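Local coordinates for DNA polymerase III, gamma subunit-related protein (Thermotoga maritima, PDB 2GNO) that probably binds DNA and resembles the gamma subunit of DNA polymerase III, combining a P-loop NTPase-like region with an AAA+ lid, at residues L180-M184 with L204-L208. Residues are numbered along the deposited sequence; the frame is centred on the assembly and turned at random.
Sequences LSGLM and LEGYL
Leu208 pushes its CD1 methyl among three side chains of helix 166-189, meeting Leu183 CD2 at 3.7 Å, Leu180 CD1 at 3.8 Å and, a little farther off, Met184 CG at 4.0 Å. Leu180, Leu183 and Met184, at i, i+3 and i+4, receive Leu208 between them, with Leu204 beside it. Leucine suits this place because its end is branched: CD1 touches all three, and CD2 adds a second, slightly longer contact to CG of Met184, deposited as selenomethionine. Leu180 has CG anti to the backbone N (chi1 -179°), which carries its CD1 across to Leu204 CD2, 4.1 Å away, and lets one methyl serve two leucines. Leu155 and Leu159 cover this buried side from beyond the two helices.

The other flank is looser. Leu183, only partly buried, splits its branches: CD2 joins the leucine cluster, whereas CD1 sits over the flat face of the Glu205 carboxylate, 4.1 Å from Glu205 CD. Glutamate fits this margin because its extended chain, described here in one of two conformers, carries the charge outward, where OE2 forms a salt bridge with Lys198. Shortened to an alanine, Leu183 would lose both methyls, which would probably leave a gap beside Leu208 CD1 and the Glu205 carboxylate without its apolar cover.

The axes of the two segments pass 11.2 Å apart at -49°, a gap spanned by side chains. Although Leu204 N bonds Glu171 elsewhere on helix 166-189, in the AAA+ lid region, no hydrogen bond joins the segments themselves, whose cohesion comes from shape and exclusion of water.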
ATOM      1  N   LEU A 180     -17.844  -9.268   6.603  1.00 39.61           N
ATOM      2  CA  LEU A 180     -16.794  -9.594   5.636  1.00 39.73           C
ATOM      3  C   LEU A 180     -17.380 -10.614   4.679  1.00 40.27           C
ATOM      4  O   LEU A 180     -17.293 -10.438   3.472  1.00 41.66           O
ATOM      5  CB  LEU A 180     -15.516 -10.108   6.315  1.00 38.85           C
ATOM      6  CG  LEU A 180     -14.331 -10.469   5.409  1.00 37.40           C
ATOM      7  CD1 LEU A 180     -13.967  -9.374   4.411  1.00 43.05           C
ATOM      8  CD2 LEU A 180     -13.128 -10.802   6.278  1.00 42.65           C
ATOM      9  N   SER A 181     -18.000 -11.668   5.212  1.00 42.27           N
ATOM     10  CA  SER A 181     -18.645 -12.673   4.365  1.00 41.11           C
ATOM     11  C   SER A 181     -19.762 -12.019   3.559  1.00 40.86           C
ATOM     12  O   SER A 181     -19.910 -12.316   2.387  1.00 37.57           O
ATOM     13  CB  SER A 181     -19.175 -13.835   5.176  1.00 42.50           C
ATOM     14  OG  SER A 181     -18.101 -14.524   5.782  1.00 48.14           O
ATOM     15  N   GLY A 182     -20.521 -11.109   4.180  1.00 41.94           N
ATOM     16  CA  GLY A 182     -21.590 -10.387   3.476  1.00 42.97           C
ATOM     17  C   GLY A 182     -21.085  -9.491   2.341  1.00 43.45           C
ATOM     18  O   GLY A 182     -21.768  -9.336   1.323  1.00 43.87           O
ATOM     19  N   LEU A 183     -19.916  -8.873   2.530  1.00 42.76           N
ATOM     20  CA  LEU A 183     -19.304  -8.015   1.501  1.00 42.04           C
ATOM     21  C   LEU A 183     -18.848  -8.873   0.321  1.00 41.71           C
ATOM     22  O   LEU A 183     -18.965  -8.474  -0.845  1.00 40.68           O
ATOM     23  CB  LEU A 183     -18.116  -7.210   2.068  1.00 43.02           C
ATOM     24  CG  LEU A 183     -17.364  -6.273   1.106  1.00 37.98           C
ATOM     25  CD1 LEU A 183     -18.314  -5.290   0.461  1.00 38.50           C
ATOM     26  CD2 LEU A 183     -16.243  -5.539   1.801  1.00 42.52           C
HETATM   27  N   MSE A 184     -18.297 -10.041   0.633  1.00 42.35           N
HETATM   28  CA  MSE A 184     -17.865 -10.983  -0.400  1.00 43.98           C
HETATM   29  C   MSE A 184     -19.061 -11.429  -1.252  1.00 44.43           C
HETATM   30  O   MSE A 184     -18.936 -11.514  -2.475  1.00 43.20           O
HETATM   31  CB  MSE A 184     -17.118 -12.166   0.220  1.00 44.64           C
HETATM   32  CG  MSE A 184     -15.781 -11.738   0.779  1.00 45.38           C
HETATM   33 SE   MSE A 184     -14.967 -13.033   1.911  0.75 50.24          SE
HETATM   34  CE  MSE A 184     -14.741 -14.312   0.728  1.00 45.18           C
ATOM     35  N   LEU A 204      -9.377  -3.003   1.221  1.00 34.37           N
ATOM     36  CA  LEU A 204     -10.186  -4.206   1.225  1.00 34.08           C
ATOM     37  C   LEU A 204     -11.174  -4.356   0.103  1.00 34.72           C
ATOM     38  O   LEU A 204     -11.176  -5.414  -0.555  1.00 32.34           O
ATOM     39  CB  LEU A 204     -10.946  -4.348   2.560  1.00 35.23           C
ATOM     40  CG  LEU A 204     -11.740  -5.645   2.802  1.00 33.54           C
ATOM     41  CD1 LEU A 204     -10.856  -6.878   2.742  1.00 32.58           C
ATOM     42  CD2 LEU A 204     -12.397  -5.579   4.127  1.00 33.42           C
ATOM     43  N   GLU A 205     -12.008  -3.340  -0.131  1.00 32.55           N
ATOM     44  CA  GLU A 205     -13.018  -3.508  -1.171  0.50 33.61           C
ATOM     45  C   GLU A 205     -12.365  -3.730  -2.550  1.00 32.84           C
ATOM     46  O   GLU A 205     -12.811  -4.611  -3.263  1.00 35.15           O
ATOM     47  CB  GLU A 205     -14.129  -2.456  -1.076  0.50 33.62           C
ATOM     48  CG  GLU A 205     -15.416  -2.815  -1.848  0.50 36.64           C
ATOM     49  CD  GLU A 205     -16.668  -2.056  -1.365  0.50 34.00           C
ATOM     50  OE1 GLU A 205     -16.671  -1.520  -0.240  0.50 36.26           O
ATOM     51  OE2 GLU A 205     -17.690  -2.058  -2.083  0.50 33.07           O
ATOM     52  N   GLY A 206     -11.300  -3.012  -2.876  1.00 30.83           N
ATOM     53  CA  GLY A 206     -10.602  -3.224  -4.128  1.00 29.91           C
ATOM     54  C   GLY A 206     -10.042  -4.641  -4.276  1.00 28.55           C
ATOM     55  O   GLY A 206     -10.101  -5.226  -5.359  1.00 29.69           O
ATOM     56  N   TYR A 207      -9.486  -5.166  -3.188  1.00 27.98           N
ATOM     57  CA  TYR A 207      -8.920  -6.517  -3.141  1.00 27.71           C
ATOM     58  C   TYR A 207      -9.988  -7.582  -3.386  1.00 28.18           C
ATOM     59  O   TYR A 207      -9.781  -8.484  -4.200  1.00 26.07           O
ATOM     60  CB  TYR A 207      -8.192  -6.714  -1.806  1.00 28.23           C
ATOM     61  CG  TYR A 207      -7.740  -8.115  -1.510  1.00 26.69           C
ATOM     62  CD1 TYR A 207      -7.008  -8.842  -2.443  1.00 29.24           C
ATOM     63  CD2 TYR A 207      -7.951  -8.682  -0.254  1.00 31.63           C
ATOM     64  CE1 TYR A 207      -6.581 -10.133  -2.167  1.00 29.82           C
ATOM     65  CE2 TYR A 207      -7.509  -9.955   0.041  1.00 31.52           C
ATOM     66  CZ  TYR A 207      -6.829 -10.682  -0.917  1.00 27.14           C
ATOM     67  OH  TYR A 207      -6.347 -11.933  -0.611  1.00 24.64           O
ATOM     68  N   LEU A 208     -11.116  -7.447  -2.683  1.00 27.88           N
ATOM     69  CA  LEU A 208     -12.251  -8.336  -2.827  1.00 28.85           C
ATOM     70  C   LEU A 208     -12.860  -8.223  -4.209  1.00 29.18           C
ATOM     71  O   LEU A 208     -13.267  -9.237  -4.780  1.00 28.69           O
ATOM     72  CB  LEU A 208     -13.295  -8.117  -1.703  1.00 27.41           C
ATOM     73  CG  LEU A 208     -12.781  -8.396  -0.275  1.00 31.00           C
ATOM     74  CD1 LEU A 208     -13.861  -8.184   0.789  1.00 28.31           C
ATOM     75  CD2 LEU A 208     -12.215  -9.798  -0.147  1.00 29.20           C
TER